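Local coordinates for protein uroporphyrinogen-III synthetase (Pseudomonas syringae pv. tomato, PDB 3RE1) that probably catalyses cyclization of the linear tetrapyrrole hydroxymethylbilane to uroporphyrinogen III, a step in porphyrin biosynthesis, at residues Phe62-Tyr67 against Pro93-Phe98; Leu80-Ile85 against Gln106-Tyr111; Arg193-Val198 against Pro262-Lys267; Asp214-Leu219 against Ala238-Val243. All coordinates share one frame; numbering follows the deposited sequence.

Interaction 1: residues Phe62-Tyr67 against Pro93-Phe98; sequences FELLNY and PMQPWF
Pro93 meets Leu64 through its ring carbon CG, which lies 4.1 Å from Leu64 CD1, and this apolar touch begins a short seam between Phe62-Tyr67 and Pro93-Phe98. Met94 then forms the centre of an inverse gamma turn and leads the chain to Gln95, the residue of Pro93-Phe98 most buried by the other segment. Beyond CG the Gln95 chain is extended, and it crosses Leu64 at about a right angle. Its amide enters among backbone carbonyls, with CD 3.7 Å from Leu64 O and Tyr67 O also close by. The amide may be turned over in the model, so its closeness to the two carbonyls does not settle which bonds form. Leu64 O also accepts the backbone N-H of Tyr67, which closes the 3-10 turn. At Trp97 the indole comes in edge-on, its CZ2 atom 3.9 Å from Leu64 CD1. Leu64 reaches both Pro93 and Trp97 because its CG lies anti to the carbonyl carbon (chi1 -80°) and CD1 continues the extended line of the chain. Val70 touches both Gln95 and Trp97. Phe62-Tyr67 leads into strand 69-72, and Pro93-Phe98 runs into strand 97-99, parallel and next to it. The seam therefore joins the entries to the two strands of a beta-alpha-beta crossover in an alpha/beta domain.

Interaction 2: residues Leu80-Ile85 against Gln106-Tyr111; sequences LAIELI and QILLDY
Ile82 lies over one face of the Tyr111 ring, and this CH-pi contact organises the packing of Leu80-Ile85 against Gln106-Tyr111. The two side chains run past each other in opposite directions, so that the methyl CG2 of Ile82 stands 3.6 Å from the ring centroid, 19° off the ring normal. It is shifted toward the rim on the CG side, where Ile82 CG2 is 3.4 Å from Tyr111 CG. The other branch of Ile82 extends farther toward helix 102-110, where CD1 lies between Leu108 CD2 and Tyr111 CB, 3.8 Å from each, so Tyr111 meets both branches. Ile85 approaches Tyr111 differently: its CG2 lies at the ring edge, near the plane, 3.6 Å from Tyr111 CE2. With CG anti to the backbone N (chi1 -179°), Tyr111 throws its ring across to helix 75-88, where the hydroxyl hydrogen-bonds Asp86 OD1. The ring is therefore held at its polar end, on one face and along one edge. Leu113 closes in on both Ile82 and Leu108. Helix 75-88, strand 97-99 and helix 102-110 follow one another in the chain, and both helices touch Trp97 of that strand, through Ile85 and Leu108, as in successive beta-alpha units of an alpha/beta fold.

Interaction 3: residues Arg193-Val198 against Pro262-Lys267; sequences RLNGLV and PQPAVK
Asn195 and Pro264 bring the two backbones closest, their CA atoms 7.0 Å apart, where the C-terminal tail passes the entry to a central strand of the five-stranded parallel sheet. Arg193 ends helix 186-191 in a Schellman motif with positive phi (67°), and the chain then turns through Leu194 and Asn195 into strand 196-198. The tail opposite, Pro262-Lys267, has no regular secondary structure. Asn195 brings its amide nitrogen to the CB corner of the Pro264 ring, the two side chains crossing at a slant; packing is tight there, with ND2 2.9 Å from Pro264 CB. Asn195 CG is wedged between the backbone N and the carbonyl carbon (chi1 58°). The amide is occupied by the backbone next door: OD1 accepts the N-H of Arg16, and ND2 donates to Ala14 O. These two bonds fix its rotation and tie the entry of strand 196-198 to that of parallel strand 16-19. Pro264 also rests on Trp15, so the tail lies against the same stretch of chain. Lys267, bent at three successive torsions, folds its amine back toward Leu194. Its NZ is modelled as donating a hydrogen bond to Leu194 O, but the oxygen's placement is doubtful; the same NZ lies 3.9 Å from Asn195 CB.

Interaction 4: residues Asp214-Leu219 against Ala238-Val243; sequences DSWPDL and AGARNV
Trp216 reaches across to the end of helix 229-238, which finishes in a Schellman motif at Gly239 with positive phi (105°). The indole N-H of Trp216 takes up a carbonyl of that last turn: NE1 donates to Ala238 O over 3.0 Å, with an N-H...O angle of 146°. The bond is not straight onto a lone pair, for the donor sits 44° above the carbonyl plane. Trp216 CG lies anti to the backbone N, and the side chain extends from helix 216-219 to meet the turn with its NE1 edge. CZ2 of Trp216 passes 3.6 Å from Ala240 N and 3.9 Å from the Ala240 methyl carbon CB. The indole follows the backbone from Ala238 to Ala240 with a polar and then an apolar portion of its edge. Leu209 of helix 209-212 touches both Trp216 and Ala238. Pro217 points its CB away and contributes its backbone carbonyl. Arg241, bent at its third torsion, brings NH2 to 2.6 Å from Pro217 O, which lies in the guanidinium plane at its edge; the hydrogen bond is weak. One residue on, the carboxylate of Asp218 may add a favourable field without touching, its OD1 5.5 Å from Arg241 NH2.

The four contacts fall into two pairs on opposite sides of the chain's centre. Interactions 1 and 2 belong to the alpha/beta region built on the mixed sheet, their centres 13 Å apart; they meet where Pro93 CD lies 3.8 Å from Ile85 CG2 and Trp97 CZ3 lies 4.0 Å from Leu108 CD2. Interactions 3 and 4 belong to the region of the parallel sheet, also with centres 13 Å apart, and touch through Leu197 CD1 and Leu219 O at 3.8 Å. Between the pairs, centres are 40 to 48 Å apart. Enzymes of this family have two alpha/beta domains with the catalytic cleft between them, so each pair probably lies within one domain, on its own side of the cleft.

Interaction 1: residues Phe62-Tyr67 against Pro93-Phe98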
loop_
_atom_site.group_PDB
_atom_site.type_symbol
_atom_site.label_atom_id
_atom_site.label_comp_id
_atom_site.label_asym_id
_atom_site.label_seq_id
_atom_site.Cartn_x
_atom_site.Cartn_y
_atom_site.Cartn_z
ATOM N N PHE A 62 -23.857 4.574 9.367
ATOM C CA PHE A 62 -25.197 5.139 9.172
ATOM C C PHE A 62 -25.211 6.681 9.099
ATOM O O PHE A 62 -26.014 7.275 8.358
ATOM C CB PHE A 62 -26.135 4.670 10.288
ATOM C CG PHE A 62 -27.569 5.078 10.086
ATOM C CD1 PHE A 62 -28.444 4.248 9.382
ATOM C CD2 PHE A 62 -28.054 6.300 10.586
ATOM C CE1 PHE A 62 -29.781 4.597 9.182
ATOM C CE2 PHE A 62 -29.386 6.671 10.383
ATOM C CZ PHE A 62 -30.266 5.792 9.680
ATOM N N GLU A 63 -24.326 7.332 9.855
ATOM C CA GLU A 63 -24.259 8.794 9.810
ATOM C C GLU A 63 -23.207 9.408 8.888
ATOM O O GLU A 63 -22.795 10.532 9.109
ATOM C CB GLU A 63 -24.133 9.370 11.224
ATOM C CG GLU A 63 -25.472 9.353 11.986
ATOM C CD GLU A 63 -25.396 10.073 13.313
ATOM O OE1 GLU A 63 -25.565 11.328 13.341
ATOM O OE2 GLU A 63 -25.150 9.376 14.329
ATOM N N LEU A 64 -22.801 8.675 7.850
ATOM C CA LEU A 64 -21.803 9.144 6.871
ATOM C C LEU A 64 -22.061 10.546 6.389
ATOM O O LEU A 64 -21.144 11.241 6.043
ATOM C CB LEU A 64 -21.736 8.231 5.646
ATOM C CG LEU A 64 -20.925 6.968 5.829
ATOM C CD1 LEU A 64 -20.966 6.181 4.542
ATOM C CD2 LEU A 64 -19.520 7.277 6.207
ATOM N N LEU A 65 -23.321 10.952 6.396
ATOM C CA LEU A 65 -23.672 12.288 5.962
ATOM C C LEU A 65 -23.140 13.356 6.888
ATOM O O LEU A 65 -23.074 14.518 6.515
ATOM C CB LEU A 65 -25.182 12.432 5.820
ATOM C CG LEU A 65 -25.894 11.467 4.870
ATOM C CD1 LEU A 65 -27.364 11.919 4.736
ATOM C CD2 LEU A 65 -25.210 11.391 3.521
ATOM N N ASN A 66 -22.746 12.956 8.092
ATOM C CA ASN A 66 -22.104 13.877 9.031
ATOM C C ASN A 66 -20.862 14.524 8.400
ATOM O O ASN A 66 -20.440 15.633 8.778
ATOM C CB ASN A 66 -21.692 13.159 10.326
ATOM C CG ASN A 66 -22.805 13.139 11.342
ATOM O OD1 ASN A 66 -23.743 13.929 11.224
ATOM N ND2 ASN A 66 -22.723 12.240 12.343
ATOM N N TYR A 67 -20.279 13.828 7.449
ATOM C CA TYR A 67 -19.086 14.325 6.786
ATOM C C TYR A 67 -19.446 14.938 5.438
ATOM O O TYR A 67 -20.401 14.516 4.777
ATOM C CB TYR A 67 -18.062 13.177 6.583
ATOM C CG TYR A 67 -17.658 12.555 7.903
ATOM C CD1 TYR A 67 -16.593 13.052 8.643
ATOM C CD2 TYR A 67 -18.369 11.526 8.427
ATOM C CE1 TYR A 67 -16.270 12.544 9.870
ATOM C CE2 TYR A 67 -18.043 10.982 9.644
ATOM C CZ TYR A 67 -17.003 11.490 10.375
ATOM O OH TYR A 67 -16.674 10.904 11.594
ATOM N N PRO A 93 -24.746 6.292 -0.662
ATOM C CA PRO A 93 -24.807 7.683 -0.188
ATOM C C PRO A 93 -24.613 8.722 -1.285
ATOM O O PRO A 93 -23.788 8.549 -2.154
ATOM C CB PRO A 93 -23.669 7.748 0.829
ATOM C CG PRO A 93 -23.517 6.330 1.303
ATOM C CD PRO A 93 -23.693 5.540 0.039
ATOM N N MET A 94 -25.378 9.799 -1.240
ATOM C CA MET A 94 -25.227 10.890 -2.194
ATOM C C MET A 94 -24.249 11.920 -1.652
ATOM O O MET A 94 -24.614 13.059 -1.376
ATOM C CB MET A 94 -26.554 11.583 -2.417
ATOM C CG MET A 94 -27.516 10.763 -3.217
ATOM S SD MET A 94 -27.329 10.927 -5.020
ATOM C CE MET A 94 -27.208 9.146 -5.546
ATOM N N GLN A 95 -22.999 11.515 -1.482
ATOM C CA GLN A 95 -21.983 12.434 -0.995
ATOM C C GLN A 95 -20.667 12.225 -1.755
ATOM O O GLN A 95 -20.419 11.135 -2.280
ATOM C CB GLN A 95 -21.791 12.264 0.519
ATOM C CG GLN A 95 -20.694 11.343 0.936
ATOM C CD GLN A 95 -20.740 10.987 2.422
ATOM O OE1 GLN A 95 -20.817 11.865 3.304
ATOM N NE2 GLN A 95 -20.683 9.685 2.700
ATOM N N PRO A 96 -19.817 13.274 -1.822
ATOM C CA PRO A 96 -18.522 13.197 -2.514
ATOM C C PRO A 96 -17.595 12.202 -1.862
ATOM O O PRO A 96 -17.434 12.196 -0.639
ATOM C CB PRO A 96 -17.980 14.616 -2.410
ATOM C CG PRO A 96 -19.203 15.471 -2.268
ATOM C CD PRO A 96 -20.100 14.654 -1.383
ATOM N N TRP A 97 -17.025 11.331 -2.689
ATOM C CA TRP A 97 -16.087 10.303 -2.261
ATOM C C TRP A 97 -14.861 10.469 -3.149
ATOM O O TRP A 97 -14.987 10.792 -4.338
ATOM C CB TRP A 97 -16.692 8.906 -2.452
ATOM C CG TRP A 97 -17.611 8.473 -1.340
ATOM C CD1 TRP A 97 -18.695 9.151 -0.853
ATOM C CD2 TRP A 97 -17.522 7.262 -0.577
ATOM N NE1 TRP A 97 -19.262 8.448 0.184
ATOM C CE2 TRP A 97 -18.569 7.281 0.356
ATOM C CE3 TRP A 97 -16.655 6.172 -0.595
ATOM C CZ2 TRP A 97 -18.763 6.242 1.283
ATOM C CZ3 TRP A 97 -16.854 5.137 0.333
ATOM C CH2 TRP A 97 -17.890 5.188 1.254
ATOM N N PHE A 98 -13.677 10.242 -2.581
ATOM C CA PHE A 98 -12.453 10.397 -3.337
ATOM C C PHE A 98 -11.485 9.275 -3.079
ATOM O O PHE A 98 -11.605 8.564 -2.066
ATOM C CB PHE A 98 -11.821 11.748 -2.980
ATOM C CG PHE A 98 -12.772 12.908 -3.108
ATOM C CD1 PHE A 98 -13.626 13.225 -2.085
ATOM C CD2 PHE A 98 -12.846 13.656 -4.281
ATOM C CE1 PHE A 98 -14.521 14.294 -2.201
ATOM C CE2 PHE A 98 -13.741 14.741 -4.386
ATOM C CZ PHE A 98 -14.570 15.044 -3.346
#

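Interaction 2: residues Leu80-Ile85 against Gln106-Tyr111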
loop_
_atom_site.group_PDB
_atom_site.type_symbol
_atom_site.label_atom_id
_atom_site.label_comp_id
_atom_site.label_asym_id
_atom_site.label_seq_id
_atom_site.Cartn_x
_atom_site.Cartn_y
_atom_site.Cartn_z
ATOM N N LEU A 80 -13.784 -3.193 1.765
ATOM C CA LEU A 80 -14.423 -3.434 3.045
ATOM C C LEU A 80 -15.472 -2.370 3.285
ATOM O O LEU A 80 -16.396 -2.555 4.080
ATOM C CB LEU A 80 -13.406 -3.386 4.173
ATOM C CG LEU A 80 -12.578 -4.643 4.450
ATOM C CD1 LEU A 80 -13.489 -5.828 4.841
ATOM C CD2 LEU A 80 -11.780 -4.985 3.232
ATOM N N ALA A 81 -15.309 -1.244 2.593
ATOM C CA ALA A 81 -16.184 -0.102 2.755
ATOM C C ALA A 81 -17.488 -0.440 2.087
ATOM O O ALA A 81 -18.531 -0.407 2.734
ATOM C CB ALA A 81 -15.561 1.166 2.136
ATOM N N ILE A 82 -17.427 -0.788 0.800
ATOM C CA ILE A 82 -18.616 -1.189 0.035
ATOM C C ILE A 82 -19.484 -2.216 0.802
ATOM O O ILE A 82 -20.719 -2.130 0.830
ATOM C CB ILE A 82 -18.239 -1.794 -1.308
ATOM C CG1 ILE A 82 -17.335 -0.865 -2.116
ATOM C CG2 ILE A 82 -19.470 -2.060 -2.095
ATOM C CD1 ILE A 82 -17.858 0.570 -2.426
ATOM N N GLU A 83 -18.826 -3.172 1.438
ATOM C CA GLU A 83 -19.513 -4.197 2.190
ATOM C C GLU A 83 -20.260 -3.683 3.407
ATOM O O GLU A 83 -21.243 -4.282 3.836
ATOM C CB GLU A 83 -18.549 -5.321 2.585
ATOM C CG GLU A 83 -17.976 -6.079 1.365
ATOM C CD GLU A 83 -19.063 -6.558 0.365
ATOM O OE1 GLU A 83 -20.026 -7.238 0.789
ATOM O OE2 GLU A 83 -18.960 -6.260 -0.849
ATOM N N LEU A 84 -19.812 -2.575 3.957
ATOM C CA LEU A 84 -20.498 -1.986 5.101
ATOM C C LEU A 84 -21.684 -1.100 4.664
ATOM O O LEU A 84 -22.774 -1.220 5.218
ATOM C CB LEU A 84 -19.514 -1.191 5.937
ATOM C CG LEU A 84 -19.139 -1.777 7.289
ATOM C CD1 LEU A 84 -18.646 -3.194 7.190
ATOM C CD2 LEU A 84 -18.055 -0.882 7.827
ATOM N N ILE A 85 -21.453 -0.231 3.677
ATOM C CA ILE A 85 -22.483 0.594 3.094
ATOM C C ILE A 85 -23.649 -0.292 2.669
ATOM O O ILE A 85 -24.781 -0.100 3.102
ATOM C CB ILE A 85 -21.960 1.348 1.853
ATOM C CG1 ILE A 85 -21.056 2.500 2.275
ATOM C CG2 ILE A 85 -23.086 1.940 1.058
ATOM C CD1 ILE A 85 -19.719 2.122 2.884
ATOM N N GLN A 106 -12.313 3.219 -9.200
ATOM C CA GLN A 106 -13.257 2.459 -10.008
ATOM C C GLN A 106 -14.039 1.501 -9.128
ATOM O O GLN A 106 -15.240 1.308 -9.304
ATOM C CB GLN A 106 -12.535 1.687 -11.103
ATOM C CG GLN A 106 -12.652 2.308 -12.518
ATOM C CD GLN A 106 -14.085 2.362 -13.116
ATOM O OE1 GLN A 106 -14.265 2.912 -14.209
ATOM N NE2 GLN A 106 -15.093 1.801 -12.412
ATOM N N ILE A 107 -13.372 0.936 -8.137
ATOM C CA ILE A 107 -14.032 0.012 -7.242
ATOM C C ILE A 107 -15.253 0.669 -6.612
ATOM O O ILE A 107 -16.357 0.098 -6.639
ATOM C CB ILE A 107 -13.073 -0.471 -6.162
ATOM C CG1 ILE A 107 -11.907 -1.231 -6.821
ATOM C CG2 ILE A 107 -13.810 -1.336 -5.160
ATOM C CD1 ILE A 107 -10.711 -1.490 -5.908
ATOM N N LEU A 108 -15.060 1.881 -6.085
ATOM C CA LEU A 108 -16.143 2.692 -5.490
ATOM C C LEU A 108 -17.168 3.136 -6.545
ATOM O O LEU A 108 -18.393 3.103 -6.314
ATOM C CB LEU A 108 -15.565 3.936 -4.816
ATOM C CG LEU A 108 -14.440 3.676 -3.806
ATOM C CD1 LEU A 108 -13.728 4.963 -3.545
ATOM C CD2 LEU A 108 -14.990 3.037 -2.515
ATOM N N LEU A 109 -16.647 3.536 -7.703
ATOM C CA LEU A 109 -17.471 3.983 -8.795
ATOM C C LEU A 109 -18.405 2.860 -9.278
ATOM O O LEU A 109 -19.559 3.107 -9.612
ATOM C CB LEU A 109 -16.581 4.473 -9.929
ATOM C CG LEU A 109 -17.141 5.407 -10.993
ATOM C CD1 LEU A 109 -18.164 4.681 -11.847
ATOM C CD2 LEU A 109 -17.756 6.626 -10.310
ATOM N N ASP A 110 -17.914 1.629 -9.286
ATOM C CA ASP A 110 -18.742 0.503 -9.704
ATOM C C ASP A 110 -19.954 0.299 -8.809
ATOM O O ASP A 110 -21.017 -0.059 -9.306
ATOM C CB ASP A 110 -17.940 -0.810 -9.755
ATOM C CG ASP A 110 -17.008 -0.889 -10.965
ATOM O OD1 ASP A 110 -17.269 -0.176 -11.978
ATOM O OD2 ASP A 110 -16.021 -1.676 -10.895
ATOM N N TYR A 111 -19.794 0.497 -7.500
ATOM C CA TYR A 111 -20.910 0.269 -6.570
ATOM C C TYR A 111 -21.906 1.421 -6.589
ATOM O O TYR A 111 -22.901 1.403 -5.863
ATOM C CB TYR A 111 -20.404 0.076 -5.152
ATOM C CG TYR A 111 -21.493 -0.179 -4.147
ATOM C CD1 TYR A 111 -22.253 -1.341 -4.201
ATOM C CD2 TYR A 111 -21.761 0.742 -3.123
ATOM C CE1 TYR A 111 -23.258 -1.577 -3.273
ATOM C CE2 TYR A 111 -22.756 0.502 -2.199
ATOM C CZ TYR A 111 -23.500 -0.657 -2.279
ATOM O OH TYR A 111 -24.488 -0.937 -1.373
#

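Interaction 3: residues Arg193-Val198 against Pro262-Lys267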
loop_
_atom_site.group_PDB
_atom_site.type_symbol
_atom_site.label_atom_id
_atom_site.label_comp_id
_atom_site.label_asym_id
_atom_site.label_seq_id
_atom_site.Cartn_x
_atom_site.Cartn_y
_atom_site.Cartn_z
ATOM N N ARG A 193 18.731 -18.323 -5.379
ATOM C CA ARG A 193 19.743 -17.556 -6.103
ATOM C C ARG A 193 19.311 -16.141 -6.384
ATOM O O ARG A 193 19.684 -15.588 -7.409
ATOM C CB ARG A 193 20.024 -18.237 -7.442
ATOM C CG ARG A 193 21.474 -18.413 -7.811
ATOM C CD ARG A 193 21.862 -19.880 -7.870
ATOM N NE ARG A 193 20.846 -20.695 -8.518
ATOM C CZ ARG A 193 20.554 -20.631 -9.810
ATOM N NH1 ARG A 193 21.198 -19.776 -10.606
ATOM N NH2 ARG A 193 19.621 -21.432 -10.301
ATOM N N LEU A 194 18.511 -15.557 -5.493
ATOM C CA LEU A 194 17.951 -14.223 -5.736
ATOM C C LEU A 194 19.023 -13.167 -5.614
ATOM O O LEU A 194 19.789 -13.166 -4.656
ATOM C CB LEU A 194 16.815 -13.906 -4.760
ATOM C CG LEU A 194 15.442 -14.591 -4.859
ATOM C CD1 LEU A 194 15.174 -15.101 -6.247
ATOM C CD2 LEU A 194 15.278 -15.709 -3.849
ATOM N N ASN A 195 19.065 -12.260 -6.577
ATOM C CA ASN A 195 20.026 -11.157 -6.540
ATOM C C ASN A 195 19.306 -9.785 -6.534
ATOM O O ASN A 195 19.849 -8.778 -6.964
ATOM C CB ASN A 195 20.964 -11.258 -7.748
ATOM C CG ASN A 195 20.195 -11.225 -9.060
ATOM O OD1 ASN A 195 18.988 -11.521 -9.096
ATOM N ND2 ASN A 195 20.872 -10.850 -10.134
ATOM N N GLY A 196 18.079 -9.757 -6.053
ATOM C CA GLY A 196 17.339 -8.513 -5.991
ATOM C C GLY A 196 16.196 -8.638 -4.998
ATOM O O GLY A 196 15.597 -9.716 -4.840
ATOM N N LEU A 197 15.884 -7.536 -4.325
ATOM C CA LEU A 197 14.841 -7.554 -3.310
ATOM C C LEU A 197 13.823 -6.482 -3.597
ATOM O O LEU A 197 14.182 -5.347 -3.907
ATOM C CB LEU A 197 15.452 -7.338 -1.915
ATOM C CG LEU A 197 16.647 -8.237 -1.565
ATOM C CD1 LEU A 197 17.370 -7.727 -0.296
ATOM C CD2 LEU A 197 16.198 -9.681 -1.386
ATOM N N VAL A 198 12.551 -6.855 -3.483
ATOM C CA VAL A 198 11.437 -5.933 -3.703
ATOM C C VAL A 198 10.488 -5.884 -2.524
ATOM O O VAL A 198 10.146 -6.919 -1.966
ATOM C CB VAL A 198 10.612 -6.315 -4.918
ATOM C CG1 VAL A 198 9.492 -5.277 -5.132
ATOM C CG2 VAL A 198 11.510 -6.385 -6.158
ATOM N N PRO A 262 21.792 -1.182 -14.059
ATOM C CA PRO A 262 22.955 -1.881 -14.622
ATOM C C PRO A 262 22.836 -3.400 -14.426
ATOM O O PRO A 262 21.967 -3.857 -13.685
ATOM C CB PRO A 262 24.116 -1.309 -13.810
ATOM C CG PRO A 262 23.683 0.089 -13.519
ATOM C CD PRO A 262 22.213 -0.047 -13.213
ATOM N N GLN A 263 23.697 -4.176 -15.081
ATOM C CA GLN A 263 23.650 -5.638 -14.958
ATOM C C GLN A 263 23.900 -6.108 -13.514
ATOM O O GLN A 263 24.828 -5.621 -12.845
ATOM C CB GLN A 263 24.650 -6.299 -15.928
ATOM C CG GLN A 263 24.175 -7.663 -16.479
ATOM C CD GLN A 263 22.766 -7.585 -17.106
ATOM O OE1 GLN A 263 22.030 -8.583 -17.181
ATOM N NE2 GLN A 263 22.389 -6.387 -17.553
ATOM N N PRO A 264 23.061 -7.034 -13.013
ATOM C CA PRO A 264 23.193 -7.485 -11.618
ATOM C C PRO A 264 24.587 -7.989 -11.243
ATOM O O PRO A 264 25.040 -9.002 -11.763
ATOM C CB PRO A 264 22.119 -8.579 -11.493
ATOM C CG PRO A 264 21.759 -8.942 -12.910
ATOM C CD PRO A 264 21.882 -7.652 -13.654
ATOM N N ALA A 265 25.257 -7.269 -10.341
ATOM C CA ALA A 265 26.599 -7.640 -9.857
ATOM C C ALA A 265 26.575 -8.947 -9.072
ATOM O O ALA A 265 25.802 -9.101 -8.115
ATOM C CB ALA A 265 27.197 -6.513 -8.982
ATOM N N VAL A 266 27.425 -9.886 -9.473
ATOM C CA VAL A 266 27.510 -11.181 -8.794
ATOM C C VAL A 266 27.614 -10.995 -7.270
ATOM O O VAL A 266 28.345 -10.120 -6.794
ATOM C CB VAL A 266 28.721 -12.046 -9.346
ATOM C CG1 VAL A 266 30.007 -11.246 -9.310
ATOM C CG2 VAL A 266 28.890 -13.335 -8.537
ATOM N N LYS A 267 26.884 -11.819 -6.516
ATOM C CA LYS A 267 26.884 -11.718 -5.052
ATOM C C LYS A 267 28.277 -11.592 -4.519
ATOM O O LYS A 267 29.213 -12.168 -5.065
ATOM C CB LYS A 267 26.270 -12.939 -4.384
ATOM C CG LYS A 267 24.855 -13.283 -4.796
ATOM C CD LYS A 267 23.882 -12.187 -4.438
ATOM C CE LYS A 267 22.526 -12.799 -4.135
ATOM N NZ LYS A 267 22.116 -13.867 -5.112
#

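Interaction 4: residues Asp214-Leu219 against Ala238-Val243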
loop_
_atom_site.group_PDB
_atom_site.type_symbol
_atom_site.label_atom_id
_atom_site.label_comp_id
_atom_site.label_asym_id
_atom_site.label_seq_id
_atom_site.Cartn_x
_atom_site.Cartn_y
_atom_site.Cartn_z
ATOM N N ASP A 214 19.813 -11.041 12.022
ATOM C CA ASP A 214 21.261 -10.823 11.962
ATOM C C ASP A 214 21.901 -11.081 10.586
ATOM O O ASP A 214 23.107 -10.875 10.404
ATOM C CB ASP A 214 21.945 -11.683 13.021
ATOM C CG ASP A 214 21.244 -11.608 14.364
ATOM O OD1 ASP A 214 21.240 -10.525 14.988
ATOM O OD2 ASP A 214 20.684 -12.636 14.791
ATOM N N SER A 215 21.099 -11.513 9.619
ATOM C CA SER A 215 21.610 -11.759 8.265
ATOM C C SER A 215 21.690 -10.462 7.448
ATOM O O SER A 215 22.375 -10.418 6.415
ATOM C CB SER A 215 20.733 -12.788 7.511
ATOM O OG SER A 215 20.586 -14.023 8.206
ATOM N N TRP A 216 20.981 -9.426 7.917
ATOM C CA TRP A 216 20.855 -8.151 7.206
ATOM C C TRP A 216 22.142 -7.465 6.715
ATOM O O TRP A 216 22.151 -6.803 5.672
ATOM C CB TRP A 216 19.988 -7.169 8.015
ATOM C CG TRP A 216 19.970 -5.778 7.424
ATOM C CD1 TRP A 216 20.636 -4.673 7.895
ATOM C CD2 TRP A 216 19.304 -5.363 6.224
ATOM N NE1 TRP A 216 20.424 -3.605 7.060
ATOM C CE2 TRP A 216 19.611 -3.998 6.025
ATOM C CE3 TRP A 216 18.475 -6.007 5.299
ATOM C CZ2 TRP A 216 19.116 -3.260 4.926
ATOM C CZ3 TRP A 216 17.981 -5.271 4.207
ATOM C CH2 TRP A 216 18.302 -3.912 4.039
ATOM N N PRO A 217 23.242 -7.611 7.457
ATOM C CA PRO A 217 24.514 -6.991 7.043
ATOM C C PRO A 217 25.083 -7.460 5.691
ATOM O O PRO A 217 26.047 -6.873 5.173
ATOM C CB PRO A 217 25.451 -7.342 8.196
ATOM C CG PRO A 217 24.514 -7.346 9.372
ATOM C CD PRO A 217 23.295 -8.058 8.859
ATOM N N ASP A 218 24.514 -8.526 5.140
ATOM C CA ASP A 218 24.955 -9.013 3.839
ATOM C C ASP A 218 23.891 -8.837 2.759
ATOM O O ASP A 218 24.214 -8.473 1.618
ATOM C CB ASP A 218 25.397 -10.466 3.929
ATOM C CG ASP A 218 26.778 -10.614 4.574
ATOM O OD1 ASP A 218 27.759 -10.011 4.043
ATOM O OD2 ASP A 218 26.864 -11.343 5.598
ATOM N N LEU A 219 22.631 -9.059 3.133
ATOM C CA LEU A 219 21.498 -8.805 2.233
ATOM C C LEU A 219 21.445 -7.327 1.885
ATOM O O LEU A 219 20.938 -6.965 0.813
ATOM C CB LEU A 219 20.168 -9.208 2.875
ATOM C CG LEU A 219 20.064 -10.654 3.352
ATOM C CD1 LEU A 219 18.807 -10.838 4.141
ATOM C CD2 LEU A 219 20.117 -11.616 2.166
ATOM N N ALA A 238 18.357 2.198 7.519
ATOM C CA ALA A 238 18.648 0.837 7.947
ATOM C C ALA A 238 19.993 0.293 7.439
ATOM O O ALA A 238 20.445 -0.754 7.887
ATOM C CB ALA A 238 17.529 -0.073 7.502
ATOM N N GLY A 239 20.626 0.990 6.506
ATOM C CA GLY A 239 21.892 0.523 5.994
ATOM C C GLY A 239 21.907 -0.100 4.609
ATOM O O GLY A 239 22.962 -0.506 4.121
ATOM N N ALA A 240 20.753 -0.207 3.970
ATOM C CA ALA A 240 20.725 -0.678 2.601
ATOM C C ALA A 240 21.679 0.228 1.785
ATOM O O ALA A 240 21.613 1.468 1.872
ATOM C CB ALA A 240 19.298 -0.593 2.068
ATOM N N ARG A 241 22.570 -0.377 1.011
ATOM C CA ARG A 241 23.532 0.408 0.230
ATOM C C ARG A 241 23.152 0.627 -1.247
ATOM O O ARG A 241 23.749 1.455 -1.930
ATOM C CB ARG A 241 24.909 -0.232 0.309
ATOM C CG ARG A 241 25.347 -0.621 1.703
ATOM C CD ARG A 241 26.389 -1.761 1.637
ATOM N NE ARG A 241 26.234 -2.647 2.786
ATOM C CZ ARG A 241 26.436 -3.962 2.763
ATOM N NH1 ARG A 241 26.816 -4.556 1.640
ATOM N NH2 ARG A 241 26.256 -4.685 3.869
ATOM N N ASN A 242 22.181 -0.126 -1.740
ATOM C CA ASN A 242 21.781 -0.018 -3.140
ATOM C C ASN A 242 20.261 0.086 -3.247
ATOM O O ASN A 242 19.595 -0.874 -3.590
ATOM C CB ASN A 242 22.307 -1.216 -3.947
ATOM C CG ASN A 242 22.094 -1.037 -5.458
ATOM O OD1 ASN A 242 21.745 0.064 -5.906
ATOM N ND2 ASN A 242 22.271 -2.121 -6.247
ATOM N N VAL A 243 19.725 1.260 -2.937
ATOM C CA VAL A 243 18.292 1.466 -2.924
ATOM C C VAL A 243 17.793 1.994 -4.256
ATOM O O VAL A 243 18.239 3.033 -4.729
ATOM C CB VAL A 243 17.875 2.423 -1.806
ATOM C CG1 VAL A 243 16.341 2.586 -1.798
ATOM C CG2 VAL A 243 18.406 1.898 -0.463
#